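Local coordinates for glutamine aminotransferase class-II domain protein (Ruegeria pomeroyi, PDB 3MDN) that probably hydrolyses glutamine to release ammonia for transfer, as a class-II glutamine amidotransferase domain protein of the Ntn clan, at residues D[58-63]-D[69-74]; D[104-109]-D[136-141]; D[153-158]-D[165-170]; D[211-216]-D[252-257]. One frame throughout, in Å; residues are numbered along the deposited sequence.

Contact 1 (D[58-63]-D[69-74])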
loop_
_atom_site.group_PDB
_atom_site.type_symbol
_atom_site.label_atom_id
_atom_site.label_comp_id
_atom_site.label_asym_id
_atom_site.label_seq_id
_atom_site.Cartn_x
_atom_site.Cartn_y
_atom_site.Cartn_z
ATOM N N GLY D 58 14.927 11.489 9.452
ATOM C CA GLY D 58 13.630 10.850 9.189
ATOM C C GLY D 58 13.698 10.197 7.813
ATOM O O GLY D 58 14.331 10.737 6.906
ATOM N N LEU D 59 13.067 9.044 7.653
ATOM C CA LEU D 59 13.049 8.324 6.378
ATOM C C LEU D 59 11.614 7.904 5.958
ATOM O O LEU D 59 10.922 7.224 6.704
ATOM C CB LEU D 59 13.957 7.101 6.478
ATOM C CG LEU D 59 14.182 6.297 5.199
ATOM C CD1 LEU D 59 14.911 7.160 4.127
ATOM C CD2 LEU D 59 14.971 5.023 5.493
ATOM N N TYR D 60 11.162 8.341 4.782
ATOM C CA TYR D 60 9.834 7.988 4.284
ATOM C C TYR D 60 10.011 7.398 2.900
ATOM O O TYR D 60 10.592 8.028 2.020
ATOM C CB TYR D 60 8.880 9.204 4.220
ATOM C CG TYR D 60 7.445 8.844 3.809
ATOM C CD1 TYR D 60 7.174 8.260 2.563
ATOM C CD2 TYR D 60 6.369 9.069 4.663
ATOM C CE1 TYR D 60 5.886 7.920 2.181
ATOM C CE2 TYR D 60 5.064 8.735 4.284
ATOM C CZ TYR D 60 4.834 8.155 3.042
ATOM O OH TYR D 60 3.559 7.804 2.657
ATOM N N ARG D 61 9.515 6.182 2.715
ATOM C CA ARG D 61 9.549 5.522 1.417
ATOM C C ARG D 61 8.428 4.493 1.229
ATOM O O ARG D 61 8.081 3.733 2.132
ATOM C CB ARG D 61 10.903 4.881 1.157
ATOM C CG ARG D 61 11.504 4.188 2.338
ATOM C CD ARG D 61 12.954 3.821 2.052
ATOM N NE ARG D 61 13.316 2.656 2.848
ATOM C CZ ARG D 61 14.359 1.864 2.627
ATOM N NH1 ARG D 61 15.173 2.093 1.614
ATOM N NH2 ARG D 61 14.574 0.827 3.433
ATOM N N ASP D 62 7.882 4.491 0.025
ATOM C CA ASP D 62 6.753 3.672 -0.303
ATOM C C ASP D 62 6.852 3.423 -1.789
ATOM O O ASP D 62 7.685 4.043 -2.451
ATOM C CB ASP D 62 5.480 4.444 0.008
ATOM C CG ASP D 62 4.405 3.567 0.579
ATOM O OD1 ASP D 62 4.389 2.363 0.234
ATOM O OD2 ASP D 62 3.589 4.081 1.378
ATOM N N VAL D 63 6.005 2.539 -2.323
ATOM C CA VAL D 63 6.032 2.254 -3.765
ATOM C C VAL D 63 5.029 3.098 -4.551
ATOM O O VAL D 63 4.740 2.822 -5.716
ATOM C CB VAL D 63 5.845 0.751 -4.072
ATOM C CG1 VAL D 63 7.091 -0.047 -3.662
ATOM C CG2 VAL D 63 4.569 0.208 -3.408
ATOM N N ASP D 69 0.255 9.140 -3.339
ATOM C CA ASP D 69 0.391 8.984 -1.889
ATOM C C ASP D 69 0.056 10.276 -1.143
ATOM O O ASP D 69 0.903 11.144 -1.018
ATOM C CB ASP D 69 1.809 8.528 -1.528
ATOM C CG ASP D 69 1.933 8.115 -0.080
ATOM O OD1 ASP D 69 0.942 8.246 0.667
ATOM O OD2 ASP D 69 3.012 7.636 0.309
ATOM N N PRO D 70 -1.194 10.400 -0.645
ATOM C CA PRO D 70 -1.605 11.578 0.134
ATOM C C PRO D 70 -0.846 11.716 1.470
ATOM O O PRO D 70 -0.736 12.815 2.010
ATOM C CB PRO D 70 -3.099 11.347 0.372
ATOM C CG PRO D 70 -3.288 9.874 0.220
ATOM C CD PRO D 70 -2.264 9.391 -0.749
ATOM N N ASN D 71 -0.332 10.615 2.007
ATOM C CA ASN D 71 0.495 10.716 3.196
ATOM C C ASN D 71 1.827 11.411 2.880
ATOM O O ASN D 71 2.218 12.359 3.566
ATOM C CB ASN D 71 0.724 9.347 3.833
ATOM C CG ASN D 71 -0.561 8.711 4.324
ATOM O OD1 ASN D 71 -1.489 9.394 4.758
ATOM N ND2 ASN D 71 -0.623 7.395 4.251
ATOM N N LEU D 72 2.507 10.954 1.826
ATOM C CA LEU D 72 3.735 11.616 1.375
ATOM C C LEU D 72 3.454 13.077 1.016
ATOM O O LEU D 72 4.210 13.989 1.382
ATOM C CB LEU D 72 4.386 10.876 0.197
ATOM C CG LEU D 72 5.719 11.476 -0.318
ATOM C CD1 LEU D 72 6.654 11.936 0.811
ATOM C CD2 LEU D 72 6.479 10.500 -1.243
ATOM N N ARG D 73 2.352 13.306 0.320
ATOM C CA ARG D 73 1.947 14.662 -0.022
ATOM C C ARG D 73 1.717 15.552 1.219
ATOM O O ARG D 73 2.060 16.745 1.214
ATOM C CB ARG D 73 0.693 14.629 -0.899
ATOM C CG ARG D 73 0.432 15.942 -1.624
ATOM C CD ARG D 73 -0.491 15.756 -2.829
ATOM N NE ARG D 73 -0.727 17.022 -3.530
ATOM C CZ ARG D 73 0.157 17.614 -4.337
ATOM N NH1 ARG D 73 1.346 17.069 -4.552
ATOM N NH2 ARG D 73 -0.147 18.762 -4.929
ATOM N N ALA D 74 1.131 14.979 2.273
ATOM C CA ALA D 74 0.930 15.722 3.521
ATOM C C ALA D 74 2.255 16.032 4.238
ATOM O O ALA D 74 2.446 17.142 4.718
ATOM C CB ALA D 74 -0.032 14.978 4.465
#

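Contact 2 (D[104-109]-D[136-141])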
loop_
_atom_site.group_PDB
_atom_site.type_symbol
_atom_site.label_atom_id
_atom_site.label_comp_id
_atom_site.label_asym_id
_atom_site.label_seq_id
_atom_site.Cartn_x
_atom_site.Cartn_y
_atom_site.Cartn_z
ATOM N N PHE D 104 18.557 5.323 1.428
ATOM C CA PHE D 104 18.918 4.377 2.468
ATOM C C PHE D 104 19.486 5.179 3.654
ATOM O O PHE D 104 19.937 6.303 3.498
ATOM C CB PHE D 104 19.947 3.378 1.930
ATOM C CG PHE D 104 19.444 2.580 0.730
ATOM C CD1 PHE D 104 18.606 1.476 0.917
ATOM C CD2 PHE D 104 19.765 2.966 -0.578
ATOM C CE1 PHE D 104 18.126 0.745 -0.174
ATOM C CE2 PHE D 104 19.300 2.244 -1.666
ATOM C CZ PHE D 104 18.474 1.126 -1.459
ATOM N N ALA D 105 19.400 4.632 4.856
ATOM C CA ALA D 105 19.876 5.367 6.022
ATOM C C ALA D 105 20.411 4.365 7.006
ATOM O O ALA D 105 19.863 3.271 7.141
ATOM C CB ALA D 105 18.716 6.162 6.671
ATOM N N ALA D 106 21.476 4.738 7.693
ATOM C CA ALA D 106 21.989 3.922 8.781
ATOM C C ALA D 106 22.759 4.880 9.680
ATOM O O ALA D 106 23.572 5.661 9.186
ATOM C CB ALA D 106 22.881 2.803 8.248
ATOM N N ARG D 107 22.466 4.843 10.979
ATOM C CA ARG D 107 23.037 5.792 11.932
ATOM C C ARG D 107 22.747 7.249 11.530
ATOM O O ARG D 107 21.607 7.576 11.252
ATOM C CB ARG D 107 24.541 5.549 12.054
ATOM C CG ARG D 107 24.830 4.168 12.595
ATOM C CD ARG D 107 26.305 3.870 12.571
ATOM N NE ARG D 107 26.495 2.488 13.008
ATOM C CZ ARG D 107 27.674 1.916 13.182
ATOM N NH1 ARG D 107 28.790 2.619 12.950
ATOM N NH2 ARG D 107 27.736 0.650 13.585
ATOM N N ARG D 108 23.767 8.113 11.481
ATOM C CA ARG D 108 23.565 9.529 11.092
ATOM C C ARG D 108 23.466 9.791 9.570
ATOM O O ARG D 108 23.121 10.926 9.144
ATOM C CB ARG D 108 24.681 10.445 11.656
ATOM C CG ARG D 108 24.814 10.551 13.196
ATOM C CD ARG D 108 26.040 11.442 13.589
ATOM N NE ARG D 108 26.088 12.647 12.745
ATOM C CZ ARG D 108 27.083 13.541 12.702
ATOM N NH1 ARG D 108 28.165 13.396 13.468
ATOM N NH2 ARG D 108 26.994 14.588 11.884
ATOM N N TRP D 109 23.775 8.770 8.766
ATOM C CA TRP D 109 24.012 8.943 7.321
ATOM C C TRP D 109 22.830 8.491 6.463
ATOM O O TRP D 109 22.104 7.570 6.849
ATOM C CB TRP D 109 25.241 8.143 6.891
ATOM C CG TRP D 109 26.508 8.707 7.407
ATOM C CD1 TRP D 109 27.054 8.534 8.645
ATOM C CD2 TRP D 109 27.401 9.574 6.686
ATOM N NE1 TRP D 109 28.258 9.232 8.739
ATOM C CE2 TRP D 109 28.484 9.881 7.550
ATOM C CE3 TRP D 109 27.371 10.138 5.414
ATOM C CZ2 TRP D 109 29.535 10.712 7.166
ATOM C CZ3 TRP D 109 28.412 10.965 5.025
ATOM C CH2 TRP D 109 29.490 11.246 5.904
ATOM N N TYR D 136 26.288 -5.211 8.288
ATOM C CA TYR D 136 25.494 -6.199 7.564
ATOM C C TYR D 136 24.020 -6.192 8.002
ATOM O O TYR D 136 23.110 -6.381 7.184
ATOM C CB TYR D 136 26.104 -7.601 7.622
ATOM C CG TYR D 136 25.557 -8.479 6.526
ATOM C CD1 TYR D 136 24.422 -9.269 6.739
ATOM C CD2 TYR D 136 26.145 -8.490 5.271
ATOM C CE1 TYR D 136 23.907 -10.053 5.716
ATOM C CE2 TYR D 136 25.640 -9.267 4.241
ATOM C CZ TYR D 136 24.525 -10.050 4.465
ATOM O OH TYR D 136 24.020 -10.826 3.430
ATOM N N THR D 137 23.793 -5.949 9.284
ATOM C CA THR D 137 22.455 -5.814 9.800
ATOM C C THR D 137 21.587 -4.766 9.039
ATOM O O THR D 137 20.373 -4.873 9.014
ATOM C CB THR D 137 22.502 -5.476 11.302
ATOM O OG1 THR D 137 21.178 -5.428 11.811
ATOM C CG2 THR D 137 23.184 -4.109 11.530
ATOM N N TYR D 138 22.211 -3.754 8.447
ATOM C CA TYR D 138 21.490 -2.765 7.647
ATOM C C TYR D 138 21.133 -3.255 6.221
ATOM O O TYR D 138 20.487 -2.531 5.466
ATOM C CB TYR D 138 22.303 -1.462 7.555
ATOM C CG TYR D 138 22.620 -0.882 8.917
ATOM C CD1 TYR D 138 23.904 -0.924 9.436
ATOM C CD2 TYR D 138 21.614 -0.319 9.708
ATOM C CE1 TYR D 138 24.185 -0.399 10.710
ATOM C CE2 TYR D 138 21.887 0.198 10.974
ATOM C CZ TYR D 138 23.172 0.167 11.461
ATOM O OH TYR D 138 23.447 0.660 12.724
ATOM N N ARG D 139 21.574 -4.454 5.840
ATOM C CA ARG D 139 21.318 -4.936 4.486
ATOM C C ARG D 139 19.910 -5.538 4.476
ATOM O O ARG D 139 19.715 -6.625 4.975
ATOM C CB ARG D 139 22.406 -5.933 4.041
ATOM C CG ARG D 139 22.186 -6.680 2.692
ATOM C CD ARG D 139 21.915 -5.743 1.537
ATOM N NE ARG D 139 22.178 -6.384 0.250
ATOM C CZ ARG D 139 21.858 -5.872 -0.932
ATOM N NH1 ARG D 139 21.209 -4.706 -1.015
ATOM N NH2 ARG D 139 22.164 -6.539 -2.043
ATOM N N LYS D 140 18.935 -4.789 3.948
ATOM C CA LYS D 140 17.504 -5.187 4.048
ATOM C C LYS D 140 16.900 -5.634 2.727
ATOM O O LYS D 140 15.935 -6.353 2.715
ATOM C CB LYS D 140 16.658 -4.045 4.631
ATOM C CG LYS D 140 17.076 -3.619 6.041
ATOM C CD LYS D 140 17.005 -4.837 6.955
ATOM C CE LYS D 140 17.074 -4.430 8.415
ATOM N NZ LYS D 140 17.153 -5.630 9.291
ATOM N N GLY D 141 17.458 -5.196 1.609
ATOM C CA GLY D 141 16.920 -5.600 0.309
ATOM C C GLY D 141 18.000 -6.211 -0.557
ATOM O O GLY D 141 18.981 -6.784 -0.053
#

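Contact 3 (D[153-158]-D[165-170])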
loop_
_atom_site.group_PDB
_atom_site.type_symbol
_atom_site.label_atom_id
_atom_site.label_comp_id
_atom_site.label_asym_id
_atom_site.label_seq_id
_atom_site.Cartn_x
_atom_site.Cartn_y
_atom_site.Cartn_z
ATOM N N LEU D 153 30.175 2.617 4.077
ATOM C CA LEU D 153 30.267 2.548 5.552
ATOM C C LEU D 153 31.383 1.600 5.990
ATOM O O LEU D 153 32.241 1.986 6.794
ATOM C CB LEU D 153 28.915 2.190 6.214
ATOM C CG LEU D 153 27.948 3.390 6.199
ATOM C CD1 LEU D 153 26.474 3.007 6.326
ATOM C CD2 LEU D 153 28.331 4.458 7.243
ATOM N N SER D 154 31.396 0.377 5.446
ATOM C CA SER D 154 32.446 -0.623 5.772
ATOM C C SER D 154 33.850 -0.055 5.515
ATOM O O SER D 154 34.789 -0.392 6.227
ATOM C CB SER D 154 32.256 -1.915 4.964
ATOM O OG SER D 154 30.928 -2.405 5.120
ATOM N N GLU D 155 33.964 0.824 4.518
ATOM C CA GLU D 155 35.240 1.448 4.150
ATOM C C GLU D 155 35.559 2.774 4.887
ATOM O O GLU D 155 36.480 3.463 4.509
ATOM C CB GLU D 155 35.297 1.699 2.635
ATOM C CG GLU D 155 35.393 0.450 1.732
ATOM C CD GLU D 155 36.753 -0.266 1.835
ATOM O OE1 GLU D 155 37.736 0.347 2.267
ATOM O OE2 GLU D 155 36.838 -1.455 1.500
ATOM N N GLY D 156 34.798 3.140 5.918
ATOM C CA GLY D 156 35.099 4.352 6.696
ATOM C C GLY D 156 34.349 5.622 6.302
ATOM O O GLY D 156 34.830 6.723 6.578
ATOM N N LEU D 157 33.161 5.479 5.691
ATOM C CA LEU D 157 32.352 6.653 5.303
ATOM C C LEU D 157 32.198 7.662 6.445
ATOM O O LEU D 157 32.252 8.882 6.217
ATOM C CB LEU D 157 30.977 6.253 4.753
ATOM C CG LEU D 157 30.024 7.394 4.353
ATOM C CD1 LEU D 157 30.499 8.056 3.094
ATOM C CD2 LEU D 157 28.620 6.895 4.107
ATOM N N GLU D 158 32.050 7.139 7.661
ATOM C CA GLU D 158 31.870 7.956 8.869
ATOM C C GLU D 158 32.988 8.944 9.171
ATOM O O GLU D 158 32.719 10.018 9.686
ATOM C CB GLU D 158 31.549 7.086 10.111
ATOM C CG GLU D 158 30.093 6.546 10.086
ATOM C CD GLU D 158 29.845 5.420 11.095
ATOM O OE1 GLU D 158 30.628 4.446 11.115
ATOM O OE2 GLU D 158 28.855 5.498 11.862
ATOM N N LEU D 165 33.938 6.246 -0.236
ATOM C CA LEU D 165 33.103 6.013 -1.404
ATOM C C LEU D 165 33.998 5.531 -2.557
ATOM O O LEU D 165 33.679 4.567 -3.264
ATOM C CB LEU D 165 32.311 7.271 -1.778
ATOM C CG LEU D 165 31.413 7.060 -2.995
ATOM C CD1 LEU D 165 30.352 6.004 -2.663
ATOM C CD2 LEU D 165 30.750 8.332 -3.392
ATOM N N ALA D 166 35.129 6.212 -2.724
ATOM C CA ALA D 166 36.182 5.848 -3.693
ATOM C C ALA D 166 36.551 4.344 -3.618
ATOM O O ALA D 166 36.603 3.638 -4.639
ATOM C CB ALA D 166 37.423 6.722 -3.473
ATOM N N ARG D 167 36.788 3.854 -2.410
ATOM C CA ARG D 167 37.124 2.424 -2.216
ATOM C C ARG D 167 35.949 1.449 -2.477
ATOM O O ARG D 167 36.122 0.363 -3.083
ATOM C CB ARG D 167 37.732 2.205 -0.826
ATOM C CG ARG D 167 39.189 2.714 -0.667
ATOM C CD ARG D 167 39.798 2.342 0.731
ATOM N NE ARG D 167 39.053 2.961 1.828
ATOM C CZ ARG D 167 39.271 4.197 2.269
ATOM N NH1 ARG D 167 38.547 4.701 3.254
ATOM N NH2 ARG D 167 40.226 4.924 1.734
ATOM N N ALA D 168 34.758 1.811 -2.015
ATOM C CA ALA D 168 33.572 0.984 -2.258
ATOM C C ALA D 168 33.310 0.849 -3.768
ATOM O O ALA D 168 33.009 -0.245 -4.280
ATOM C CB ALA D 168 32.380 1.598 -1.578
ATOM N N ILE D 169 33.458 1.954 -4.489
ATOM C CA ILE D 169 33.262 1.915 -5.938
ATOM C C ILE D 169 34.292 1.039 -6.661
ATOM O O ILE D 169 33.931 0.219 -7.524
ATOM C CB ILE D 169 33.223 3.356 -6.501
ATOM C CG1 ILE D 169 31.850 3.973 -6.176
ATOM C CG2 ILE D 169 33.500 3.387 -8.003
ATOM C CD1 ILE D 169 31.842 5.461 -6.418
ATOM N N ALA D 170 35.575 1.207 -6.318
ATOM C CA ALA D 170 36.649 0.351 -6.861
ATOM C C ALA D 170 36.313 -1.127 -6.687
ATOM O O ALA D 170 36.414 -1.930 -7.623
ATOM C CB ALA D 170 38.014 0.671 -6.186
#

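Contact 4 (D[211-216]-D[252-257])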
loop_
_atom_site.group_PDB
_atom_site.type_symbol
_atom_site.label_atom_id
_atom_site.label_comp_id
_atom_site.label_asym_id
_atom_site.label_seq_id
_atom_site.Cartn_x
_atom_site.Cartn_y
_atom_site.Cartn_z
ATOM N N VAL D 211 24.474 15.412 -12.880
ATOM C CA VAL D 211 24.331 16.071 -11.586
ATOM C C VAL D 211 24.491 17.564 -11.806
ATOM O O VAL D 211 25.410 17.979 -12.501
ATOM C CB VAL D 211 25.385 15.615 -10.578
ATOM C CG1 VAL D 211 25.293 16.458 -9.297
ATOM C CG2 VAL D 211 25.232 14.110 -10.248
ATOM N N TYR D 212 23.582 18.366 -11.241
ATOM C CA TYR D 212 23.652 19.829 -11.378
ATOM C C TYR D 212 23.428 20.411 -9.995
ATOM O O TYR D 212 22.773 19.786 -9.184
ATOM C CB TYR D 212 22.550 20.349 -12.299
ATOM C CG TYR D 212 22.623 19.833 -13.723
ATOM C CD1 TYR D 212 21.966 18.671 -14.081
ATOM C CD2 TYR D 212 23.361 20.504 -14.706
ATOM C CE1 TYR D 212 22.000 18.186 -15.386
ATOM C CE2 TYR D 212 23.419 20.003 -16.014
ATOM C CZ TYR D 212 22.721 18.830 -16.331
ATOM O OH TYR D 212 22.734 18.269 -17.594
ATOM N N TYR D 213 23.915 21.619 -9.741
ATOM C CA TYR D 213 23.689 22.262 -8.440
ATOM C C TYR D 213 23.610 23.753 -8.635
ATOM O O TYR D 213 24.145 24.283 -9.616
ATOM C CB TYR D 213 24.736 21.876 -7.379
ATOM C CG TYR D 213 26.175 22.251 -7.689
ATOM C CD1 TYR D 213 26.754 23.374 -7.108
ATOM C CD2 TYR D 213 26.955 21.475 -8.564
ATOM C CE1 TYR D 213 28.040 23.714 -7.373
ATOM C CE2 TYR D 213 28.248 21.793 -8.806
ATOM C CZ TYR D 213 28.789 22.921 -8.216
ATOM O OH TYR D 213 30.090 23.271 -8.471
ATOM N N ARG D 214 22.900 24.437 -7.733
ATOM C CA ARG D 214 22.788 25.897 -7.859
ATOM C C ARG D 214 22.394 26.454 -6.486
ATOM O O ARG D 214 21.653 25.808 -5.747
ATOM C CB ARG D 214 21.732 26.268 -8.919
ATOM C CG ARG D 214 21.391 27.761 -8.996
ATOM C CD ARG D 214 20.249 28.061 -9.981
ATOM N NE ARG D 214 18.980 27.435 -9.624
ATOM C CZ ARG D 214 17.936 28.108 -9.138
ATOM N NH1 ARG D 214 18.039 29.418 -8.964
ATOM N NH2 ARG D 214 16.796 27.484 -8.826
ATOM N N TYR D 215 22.909 27.630 -6.137
ATOM C CA TYR D 215 22.490 28.262 -4.897
ATOM C C TYR D 215 21.198 29.025 -5.194
ATOM O O TYR D 215 21.175 29.837 -6.102
ATOM C CB TYR D 215 23.554 29.229 -4.351
ATOM C CG TYR D 215 23.096 29.871 -3.043
ATOM C CD1 TYR D 215 22.519 31.131 -3.021
ATOM C CD2 TYR D 215 23.152 29.155 -1.842
ATOM C CE1 TYR D 215 22.064 31.693 -1.802
ATOM C CE2 TYR D 215 22.748 29.707 -0.664
ATOM C CZ TYR D 215 22.194 30.960 -0.647
ATOM O OH TYR D 215 21.777 31.455 0.564
ATOM N N SER D 216 20.126 28.749 -4.447
ATOM C CA SER D 216 18.866 29.480 -4.593
ATOM C C SER D 216 18.795 30.630 -3.599
ATOM O O SER D 216 18.683 30.426 -2.386
ATOM C CB SER D 216 17.654 28.552 -4.342
ATOM O OG SER D 216 16.426 29.301 -4.190
ATOM N N ALA D 252 30.116 25.695 -0.959
ATOM C CA ALA D 252 30.162 24.555 -1.877
ATOM C C ALA D 252 31.526 24.457 -2.537
ATOM O O ALA D 252 32.033 25.440 -3.035
ATOM C CB ALA D 252 29.099 24.690 -2.937
ATOM N N ALA D 253 32.122 23.272 -2.546
ATOM C CA ALA D 253 33.431 23.095 -3.161
ATOM C C ALA D 253 33.498 21.753 -3.893
ATOM O O ALA D 253 32.888 20.758 -3.449
ATOM C CB ALA D 253 34.524 23.185 -2.096
ATOM N N GLU D 254 34.213 21.732 -5.012
ATOM C CA GLU D 254 34.424 20.512 -5.788
ATOM C C GLU D 254 35.849 20.000 -5.651
ATOM O O GLU D 254 36.759 20.763 -5.349
ATOM C CB GLU D 254 34.169 20.759 -7.272
ATOM C CG GLU D 254 32.709 20.827 -7.697
ATOM C CD GLU D 254 32.576 20.957 -9.221
ATOM O OE1 GLU D 254 33.414 20.385 -9.950
ATOM O OE2 GLU D 254 31.623 21.608 -9.678
ATOM N N ARG D 255 36.038 18.723 -5.969
ATOM C CA ARG D 255 37.275 17.997 -5.716
ATOM C C ARG D 255 37.300 16.851 -6.724
ATOM O O ARG D 255 36.233 16.326 -7.077
ATOM C CB ARG D 255 37.140 17.406 -4.325
ATOM C CG ARG D 255 38.277 17.573 -3.386
ATOM C CD ARG D 255 37.834 16.928 -2.061
ATOM N NE ARG D 255 38.753 15.845 -1.708
ATOM C CZ ARG D 255 38.787 15.208 -0.541
ATOM N NH1 ARG D 255 37.944 15.517 0.444
ATOM N NH2 ARG D 255 39.688 14.256 -0.365
ATOM N N ASP D 256 38.480 16.429 -7.175
ATOM C CA ASP D 256 38.594 15.295 -8.105
ATOM C C ASP D 256 38.162 14.021 -7.391
ATOM O O ASP D 256 38.309 13.892 -6.171
ATOM C CB ASP D 256 40.025 15.108 -8.680
ATOM C CG ASP D 256 40.413 16.186 -9.726
ATOM O OD1 ASP D 256 39.518 16.786 -10.381
ATOM O OD2 ASP D 256 41.637 16.426 -9.902
ATOM N N PHE D 257 37.607 13.088 -8.150
ATOM C CA PHE D 257 37.078 11.865 -7.562
ATOM C C PHE D 257 37.239 10.724 -8.552
ATOM O O PHE D 257 36.678 10.745 -9.645
ATOM C CB PHE D 257 35.598 12.039 -7.180
ATOM C CG PHE D 257 34.960 10.783 -6.615
ATOM C CD1 PHE D 257 35.184 10.412 -5.293
ATOM C CD2 PHE D 257 34.169 9.962 -7.419
ATOM C CE1 PHE D 257 34.610 9.258 -4.757
ATOM C CE2 PHE D 257 33.591 8.798 -6.897
ATOM C CZ PHE D 257 33.814 8.442 -5.549
#

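Contact 1 (D[58-63]-D[69-74])
Y60 and D69 both carry CG anti to the backbone N (chi1 -175° and -170°), sending the phenol and the carboxylate at each other from opposite directions. Y60 OH donates to D69 OD2 at 2.4 Å, so short that the length is doubtful; the carboxylate oxygen lies at the edge of the ring, near its plane. OD1 turns to the start of helix 70-78, where D69 is the N-cap and takes weak bonds from N71 N (3.0 Å) and L72 N (3.3 Å). The contact ties strand 58-61, an outermost strand of its seven-stranded sheet within the chain, to the first turn of that helix. L72 leans on the phenol: its CB lies 3.9 Å from Y60 CE1, and its CD1 hangs over one ring face toward the rim. A phenylalanine in place of Y60 would probably leave OD2 of the buried D69 without its hydroxyl donor and weaken the strand-helix tie. D62 OD2 sits 3.8 Å from D69 OD2, a like-charge approach that the phenol and the helix end are likely to ease. N71, with CB 3.4 Å from Y60 OH, sends its amide to the backbone of R61 of the second subunit.

Contact 2 (D[104-109]-D[136-141])
A type II' beta turn, A106 to W109, links strands 104-106 and 109-114 into a hairpin, and its first two residues meet Y138 in the loop between helices 133-136 and 144-154. R107 takes the second turn position at phi 56°, often a glycine's place in such turns, while W109 N to A106 O closes the turn at 3.1 Å. The main touch is a CH-pi contact: A106 CB sits over the centre of the Y138 ring, 3.7 Å from the centroid and 13° off the normal. Its nearest ring atom is Y138 CD2, also at 3.7 Å. T137 CG2 lies over the opposite face, offset toward the rim, and the phenol is held between two methyl groups. Y138 is the third residue of a type I turn, Y136 to R139. R107 stretches out from CG to NE and passes the hydroxyl end of the ring at about a right angle, its guanidinium plane nearly perpendicular to the ring. Charge directs that group elsewhere: NH1 is salt-bridged to E158 and NH2 to E134. Its NE stays 3.6 Å from Y138 OH, near but not hydrogen-bonded, with R107 CG 3.8 Å from the same oxygen.

Contact 3 (D[153-158]-D[165-170])
R167 grips E155 by two unlike atoms at once, the main-chain carbonyl and the side-chain carboxylate. Its guanidinium comes side-on: NH1 donates to E155 O at 2.7 Å, almost straight (170°) and with the oxygen in the guanidinium plane, while NE reaches E155 OE1 at 3.0 Å in a salt bridge bent to 135°. OE1 is met on its anti side, and the carboxylate and guanidinium planes are 55° apart. A bend at chi2 of E155 folds the carboxylate back over R167, bringing E155 CG to 3.9 Å from R167 CB; a bend at chi3 of R167 turns the guanidinium to meet it. The gripped carbonyl lies at the end of helix 144-154, closed by a Schellman motif in which G156, at positive phi, is the C-prime residue. A leucine in place of R167 would probably leave E155 O at this helix end without its strong donor and strip D160, which NH1 also holds, of a salt-bridge mate. E155 OE2 pairs in turn with R171, one turn further along helix 161-179. A168 packs on L148 and L151 of helix 144-154, and I169 reaches M185 and L187 on strand 185-192, so both helices lie on the sheet.

Contact 4 (D[211-216]-D[252-257])
Y213 and E254 bridge two antiparallel sheets of a sandwich: Y213 stands on strand 212-216 of one, E254 on strand 251-256 of the other. Both project from their strands toward the opposing segment. Y213 has CG between the backbone N and the carbonyl carbon (chi1 62°), the crowded position, and this swings the phenol toward strand 251-256. E254 answers with a chain extended beyond CG. The result is a hydrogen bond between two partly exposed side chains, Y213 OH to E254 OE2 at 2.6 Å, in which the carboxylate offers its anti lone pair, the one away from OE1. OE2 lies in the plane of the ring, at its edge, while the carboxylate itself is turned 74° from that plane. OE1 is engaged by R243 NE in a salt bridge, so the two oxygens have different partners and the carboxylate is likely to be fixed in rotation. Apolar contacts accompany the bond: Y213 and E254 both touch L245 on strand 243-248, and Y213 and A252 both touch W222 on strand 221-225. The same phenol is approached less closely by A252 CB, 4.7 Å from Y213 CE1. On the other side of the ring, Y213 CE2 comes within 3.5 Å of E254 OE2.

How the contacts relate
Contact 1 is buried, contacts 2 and 3 are partly buried, and contact 4 lies at the surface. Contacts 1 and 4 both close on a tyrosine hydroxyl and a carboxylate, but the first joins a strand to a helix start at a subunit interface, the other sheet to sheet with no other chain touching. They share one seven-stranded sheet, through strands 58-61 and 212-216; contacts 2 and 4 share the other, through 104-106 and 251-256. Contact 2 is mainly apolar, contact 3 mainly ionic. These two meet where W109 packs on L157, and 3 reaches 4 where F257 packs on L165 and I169. L59 on A105 links contacts 1 and 2, whose centres are 19 Å apart.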